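Local coordinates for ScaE cell-surface anchored scaffoldin protein (PDB 2ZF9) that serves as a cell-surface scaffoldin whose cohesin module, the part described here, probably binds dockerin modules to hold the cellulosome on the bacterium, at residues A137-Y149 against F176-T190. Residues are numbered along the deposited sequence; the frame is centred on the assembly and turned at random.
Sequences AQPGDKYDVQVAY and FTQGIEQGYIQVEST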
loop_
_atom_site.group_PDB
_atom_site.type_symbol
_atom_site.label_atom_id
_atom_site.label_comp_id
_atom_site.label_asym_id
_atom_site.label_seq_id
_atom_site.Cartn_x
_atom_site.Cartn_y
_atom_site.Cartn_z
ATOM N N ALA A 137 -5.422 -4.230 23.283
ATOM C CA ALA A 137 -4.225 -3.458 22.976
ATOM C C ALA A 137 -3.624 -2.827 24.232
ATOM O O ALA A 137 -4.363 -2.252 25.057
ATOM C CB ALA A 137 -4.535 -2.368 21.938
ATOM N N GLN A 138 -2.296 -2.899 24.324
ATOM C CA GLN A 138 -1.507 -2.404 25.467
ATOM C C GLN A 138 -0.399 -1.462 25.013
ATOM O O GLN A 138 0.122 -1.637 23.901
ATOM C CB GLN A 138 -0.826 -3.587 26.196
ATOM C CG GLN A 138 -1.752 -4.577 26.871
ATOM C CD GLN A 138 -2.578 -3.920 27.950
ATOM O OE1 GLN A 138 -2.068 -3.107 28.737
ATOM N NE2 GLN A 138 -3.874 -4.243 27.982
ATOM N N PRO A 139 0.047 -0.536 25.901
ATOM C CA PRO A 139 1.186 0.338 25.593
ATOM C C PRO A 139 2.313 -0.509 25.054
ATOM O O PRO A 139 2.552 -1.607 25.570
ATOM C CB PRO A 139 1.611 0.894 26.972
ATOM C CG PRO A 139 0.370 0.831 27.818
ATOM C CD PRO A 139 -0.466 -0.331 27.277
ATOM N N GLY A 140 2.981 -0.021 24.013
ATOM C CA GLY A 140 4.046 -0.769 23.363
ATOM C C GLY A 140 3.618 -1.679 22.208
ATOM O O GLY A 140 4.458 -2.046 21.375
ATOM N N ASP A 141 2.334 -2.042 22.130
ATOM C CA ASP A 141 1.894 -3.011 21.092
ATOM C C ASP A 141 2.074 -2.364 19.715
ATOM O O ASP A 141 1.854 -1.166 19.596
ATOM C CB ASP A 141 0.425 -3.432 21.287
ATOM C CG ASP A 141 0.251 -4.507 22.369
ATOM O OD1 ASP A 141 1.246 -5.151 22.758
ATOM O OD2 ASP A 141 -0.881 -4.694 22.842
ATOM N N LYS A 142 2.498 -3.139 18.711
ATOM C CA LYS A 142 2.697 -2.625 17.349
ATOM C C LYS A 142 2.117 -3.633 16.378
ATOM O O LYS A 142 2.417 -4.798 16.478
ATOM C CB LYS A 142 4.185 -2.459 17.049
ATOM C CG LYS A 142 4.521 -1.816 15.698
ATOM C CD LYS A 142 6.042 -1.582 15.613
ATOM C CE LYS A 142 6.458 -1.011 14.293
ATOM N NZ LYS A 142 7.893 -0.596 14.366
ATOM N N TYR A 143 1.279 -3.166 15.467
ATOM C CA TYR A 143 0.595 -4.008 14.479
ATOM C C TYR A 143 1.018 -3.519 13.096
ATOM O O TYR A 143 0.666 -2.396 12.724
ATOM C CB TYR A 143 -0.914 -3.817 14.629
ATOM C CG TYR A 143 -1.423 -4.016 16.037
ATOM C CD1 TYR A 143 -1.721 -5.307 16.517
ATOM C CD2 TYR A 143 -1.619 -2.927 16.890
ATOM C CE1 TYR A 143 -2.210 -5.497 17.827
ATOM C CE2 TYR A 143 -2.103 -3.101 18.193
ATOM C CZ TYR A 143 -2.376 -4.388 18.658
ATOM O OH TYR A 143 -2.842 -4.573 19.930
ATOM N N ASP A 144 1.789 -4.337 12.360
ATOM C CA ASP A 144 2.351 -3.959 11.047
ATOM C C ASP A 144 1.258 -3.928 9.959
ATOM O O ASP A 144 0.317 -4.739 9.975
ATOM C CB ASP A 144 3.449 -4.959 10.606
ATOM C CG ASP A 144 4.695 -4.869 11.437
ATOM O OD1 ASP A 144 5.031 -3.762 11.890
ATOM O OD2 ASP A 144 5.344 -5.909 11.615
ATOM N N VAL A 145 1.402 -2.989 9.023
ATOM C CA VAL A 145 0.485 -2.886 7.869
ATOM C C VAL A 145 1.391 -2.653 6.659
ATOM O O VAL A 145 2.137 -1.662 6.609
ATOM C CB VAL A 145 -0.496 -1.681 8.077
ATOM C CG1 VAL A 145 -1.486 -1.550 6.897
ATOM C CG2 VAL A 145 -1.249 -1.820 9.409
ATOM N N GLN A 146 1.289 -3.554 5.680
ATOM C CA GLN A 146 2.336 -3.767 4.707
ATOM C C GLN A 146 1.810 -3.925 3.279
ATOM O O GLN A 146 0.779 -4.563 3.041
ATOM C CB GLN A 146 3.111 -5.042 5.062
ATOM C CG GLN A 146 3.805 -4.989 6.408
ATOM C CD GLN A 146 4.532 -6.298 6.726
ATOM O OE1 GLN A 146 4.065 -7.392 6.386
ATOM N NE2 GLN A 146 5.661 -6.182 7.380
ATOM N N VAL A 147 2.578 -3.402 2.328
ATOM C CA VAL A 147 2.455 -3.850 0.930
ATOM C C VAL A 147 3.214 -5.152 0.776
ATOM O O VAL A 147 4.357 -5.246 1.197
ATOM C CB VAL A 147 3.070 -2.824 -0.067
ATOM C CG1 VAL A 147 2.985 -3.396 -1.544
ATOM C CG2 VAL A 147 2.324 -1.458 0.053
ATOM N N ALA A 148 2.579 -6.151 0.172
ATOM C CA ALA A 148 3.197 -7.467 -0.003
ATOM C C ALA A 148 3.255 -7.801 -1.497
ATOM O O ALA A 148 2.361 -7.417 -2.234
ATOM C CB ALA A 148 2.356 -8.536 0.735
ATOM N N TYR A 149 4.267 -8.564 -1.915
ATOM C CA TYR A 149 4.458 -8.956 -3.306
ATOM C C TYR A 149 4.469 -10.486 -3.384
ATOM O O TYR A 149 5.082 -11.156 -2.556
ATOM C CB TYR A 149 5.820 -8.413 -3.883
ATOM C CG TYR A 149 6.004 -8.861 -5.320
ATOM C CD1 TYR A 149 5.352 -8.199 -6.340
ATOM C CD2 TYR A 149 6.783 -9.979 -5.655
ATOM C CE1 TYR A 149 5.425 -8.621 -7.656
ATOM C CE2 TYR A 149 6.867 -10.414 -6.994
ATOM C CZ TYR A 149 6.157 -9.720 -7.985
ATOM O OH TYR A 149 6.228 -10.077 -9.317
ATOM N N PHE A 176 8.949 -2.359 -5.943
ATOM C CA PHE A 176 8.787 -3.523 -5.096
ATOM C C PHE A 176 10.098 -3.974 -4.460
ATOM O O PHE A 176 10.077 -4.744 -3.488
ATOM C CB PHE A 176 8.170 -4.658 -5.906
ATOM C CG PHE A 176 6.692 -4.431 -6.225
ATOM C CD1 PHE A 176 5.763 -4.365 -5.208
ATOM C CD2 PHE A 176 6.257 -4.321 -7.540
ATOM C CE1 PHE A 176 4.373 -4.173 -5.478
ATOM C CE2 PHE A 176 4.863 -4.135 -7.840
ATOM C CZ PHE A 176 3.937 -4.061 -6.796
ATOM N N THR A 177 11.237 -3.543 -4.999
ATOM C CA THR A 177 12.519 -3.949 -4.364
ATOM C C THR A 177 13.105 -2.916 -3.402
ATOM O O THR A 177 13.857 -3.265 -2.457
ATOM C CB THR A 177 13.640 -4.278 -5.378
ATOM O OG1 THR A 177 13.935 -3.106 -6.160
ATOM C CG2 THR A 177 13.273 -5.469 -6.276
ATOM N N GLN A 178 12.804 -1.650 -3.649
ATOM C CA GLN A 178 13.399 -0.558 -2.873
ATOM C C GLN A 178 12.425 0.550 -2.441
ATOM O O GLN A 178 12.758 1.383 -1.582
ATOM C CB GLN A 178 14.551 0.096 -3.676
ATOM C CG GLN A 178 15.725 -0.856 -4.050
ATOM C CD GLN A 178 16.423 -1.471 -2.843
ATOM O OE1 GLN A 178 16.348 -0.956 -1.735
ATOM N NE2 GLN A 178 17.131 -2.591 -3.075
ATOM N N GLY A 179 11.232 0.586 -3.026
ATOM C CA GLY A 179 10.410 1.781 -2.844
ATOM C C GLY A 179 9.259 1.590 -1.880
ATOM O O GLY A 179 8.281 2.342 -1.938
ATOM N N ILE A 180 9.354 0.605 -0.979
ATOM C CA ILE A 180 8.235 0.401 -0.044
ATOM C C ILE A 180 8.597 0.913 1.331
ATOM O O ILE A 180 9.618 0.511 1.880
ATOM C CB ILE A 180 7.793 -1.087 0.057
ATOM C CG1 ILE A 180 7.425 -1.666 -1.326
ATOM C CG2 ILE A 180 6.637 -1.193 1.054
ATOM C CD1 ILE A 180 6.306 -0.872 -2.087
ATOM N N GLU A 181 7.768 1.812 1.869
ATOM C CA GLU A 181 7.861 2.236 3.254
ATOM C C GLU A 181 6.664 1.647 4.029
ATOM O O GLU A 181 5.533 2.108 3.896
ATOM C CB GLU A 181 7.923 3.755 3.316
ATOM C CG GLU A 181 8.187 4.360 4.706
ATOM C CD GLU A 181 7.913 5.888 4.742
ATOM O OE1 GLU A 181 8.115 6.560 3.686
ATOM O OE2 GLU A 181 7.488 6.411 5.814
ATOM N N GLN A 182 6.909 0.591 4.801
ATOM C CA GLN A 182 5.823 -0.112 5.474
ATOM C C GLN A 182 5.273 0.756 6.623
ATOM O O GLN A 182 5.963 1.670 7.129
ATOM C CB GLN A 182 6.306 -1.480 6.024
ATOM C CG GLN A 182 6.924 -2.453 4.997
ATOM C CD GLN A 182 5.934 -2.938 3.927
ATOM O OE1 GLN A 182 4.955 -2.261 3.622
ATOM N NE2 GLN A 182 6.188 -4.117 3.353
ATOM N N GLY A 183 4.039 0.473 7.028
ATOM C CA GLY A 183 3.430 1.219 8.108
ATOM C C GLY A 183 3.003 0.345 9.264
ATOM O O GLY A 183 3.367 -0.850 9.354
ATOM N N TYR A 184 2.248 0.946 10.179
ATOM C CA TYR A 184 1.799 0.248 11.375
ATOM C C TYR A 184 0.817 1.087 12.159
ATOM O O TYR A 184 0.676 2.306 11.923
ATOM C CB TYR A 184 2.993 -0.101 12.298
ATOM C CG TYR A 184 3.907 1.053 12.597
ATOM C CD1 TYR A 184 5.178 1.127 12.009
ATOM C CD2 TYR A 184 3.504 2.092 13.447
ATOM C CE1 TYR A 184 6.031 2.203 12.281
ATOM C CE2 TYR A 184 4.356 3.191 13.719
ATOM C CZ TYR A 184 5.609 3.218 13.148
ATOM O OH TYR A 184 6.431 4.288 13.402
ATOM N N ILE A 185 0.144 0.422 13.095
ATOM C CA ILE A 185 -0.519 1.097 14.191
ATOM C C ILE A 185 0.220 0.653 15.457
ATOM O O ILE A 185 0.366 -0.548 15.701
ATOM C CB ILE A 185 -2.014 0.708 14.294
ATOM C CG1 ILE A 185 -2.748 1.046 12.987
ATOM C CG2 ILE A 185 -2.662 1.401 15.556
ATOM C CD1 ILE A 185 -4.158 0.383 12.874
ATOM N N GLN A 186 0.685 1.600 16.250
ATOM C CA GLN A 186 1.318 1.213 17.519
ATOM C C GLN A 186 0.719 2.005 18.666
ATOM O O GLN A 186 0.168 3.099 18.460
ATOM C CB GLN A 186 2.830 1.408 17.466
ATOM C CG GLN A 186 3.251 2.856 17.358
ATOM C CD GLN A 186 4.758 2.971 17.339
ATOM O OE1 GLN A 186 5.459 1.962 17.442
ATOM N NE2 GLN A 186 5.264 4.191 17.189
ATOM N N VAL A 187 0.789 1.425 19.858
ATOM C CA VAL A 187 0.247 2.075 21.059
ATOM C C VAL A 187 1.432 2.729 21.763
ATOM O O VAL A 187 2.434 2.072 22.037
ATOM C CB VAL A 187 -0.423 1.052 21.997
ATOM C CG1 VAL A 187 -1.127 1.772 23.157
ATOM C CG2 VAL A 187 -1.412 0.172 21.235
ATOM N N GLU A 188 1.316 4.022 22.041
ATOM C CA GLU A 188 2.364 4.740 22.771
ATOM C C GLU A 188 2.790 3.960 24.022
ATOM O O GLU A 188 1.951 3.484 24.795
ATOM C CB GLU A 188 1.870 6.145 23.165
ATOM C CG GLU A 188 2.982 7.078 23.642
ATOM C CD GLU A 188 3.725 7.744 22.496
ATOM O OE1 GLU A 188 4.904 7.390 22.240
ATOM O OE2 GLU A 188 3.120 8.621 21.837
ATOM N N SER A 189 4.099 3.805 24.180
ATOM C CA SER A 189 4.707 3.279 25.403
ATOM C C SER A 189 4.522 4.229 26.578
ATOM O O SER A 189 4.608 5.444 26.417
ATOM C CB SER A 189 6.205 3.111 25.178
ATOM O OG SER A 189 6.432 1.994 24.371
ATOM N N THR A 190 4.306 3.668 27.759
ATOM C CA THR A 190 4.124 4.472 28.963
ATOM C C THR A 190 5.345 5.371 29.216
ATOM O O THR A 190 6.496 4.904 29.218
ATOM C CB THR A 190 3.827 3.599 30.196
ATOM O OG1 THR A 190 2.674 2.786 29.930
ATOM C CG2 THR A 190 3.534 4.480 31.421
HETATM O O HOH W 1 8.108 1.586 15.926
HETATM O O HOH W 2 5.659 -2.147 9.545
#
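Gln182 reaches across to the backbone of Val147 and takes over the pairing where the two strands part. Its CB starts toward strand 142-149, and the chain bends at chi2 (-65°), which lays the amide beside Gln146. CD lies 3.7 Å from Gln146 CB. OE1 lies 2.9 Å from Val147 N and accepts its N-H. The NE2 N-H of Gln182 donates to Val147 O, with NE2 and that oxygen 3.0 Å apart. This second bond is almost straight, its N-H...O angle being 178°, and the oxygen lies in the amide plane. Two bonds to one residue fix the rotation of the amide and imitate a strand partner. The Gln146 side chain crosses this amide and sends its own OE1 to Gln72 NE2.

Toward the 138-141 turn the pairing is regular and antiparallel: Tyr143 with Ile185 and Val145 with Gly183 are hydrogen-bonded pairs, each with reciprocal N-H...O bonds. On the face carrying Lys142, Tyr184 and Gln186, the extended lysine chain brings CE over one face of the Tyr184 ring, 3.4 Å from CD1. NZ makes an off-centre cation-pi contact, 33° from the ring normal, and a water links it to Gln186 OE1, while Gln186 NE2 bonds Thr40 OG1. At the turn, Val187 CB packs 3.3 Å from Gln138 O, and at the far end Tyr149 CD1 sits over the centre of the Phe176 ring.

Val145 and Ile185 point to the opposite face, where both touch Met53 of strand 50-58, consistent with the packed interior of the cohesin beta-sandwich. Strand 142-149 lies between strands 66-73 and 180-187, the latter also pairing with strand 33-41, and Phe176 brings in helix 166-178.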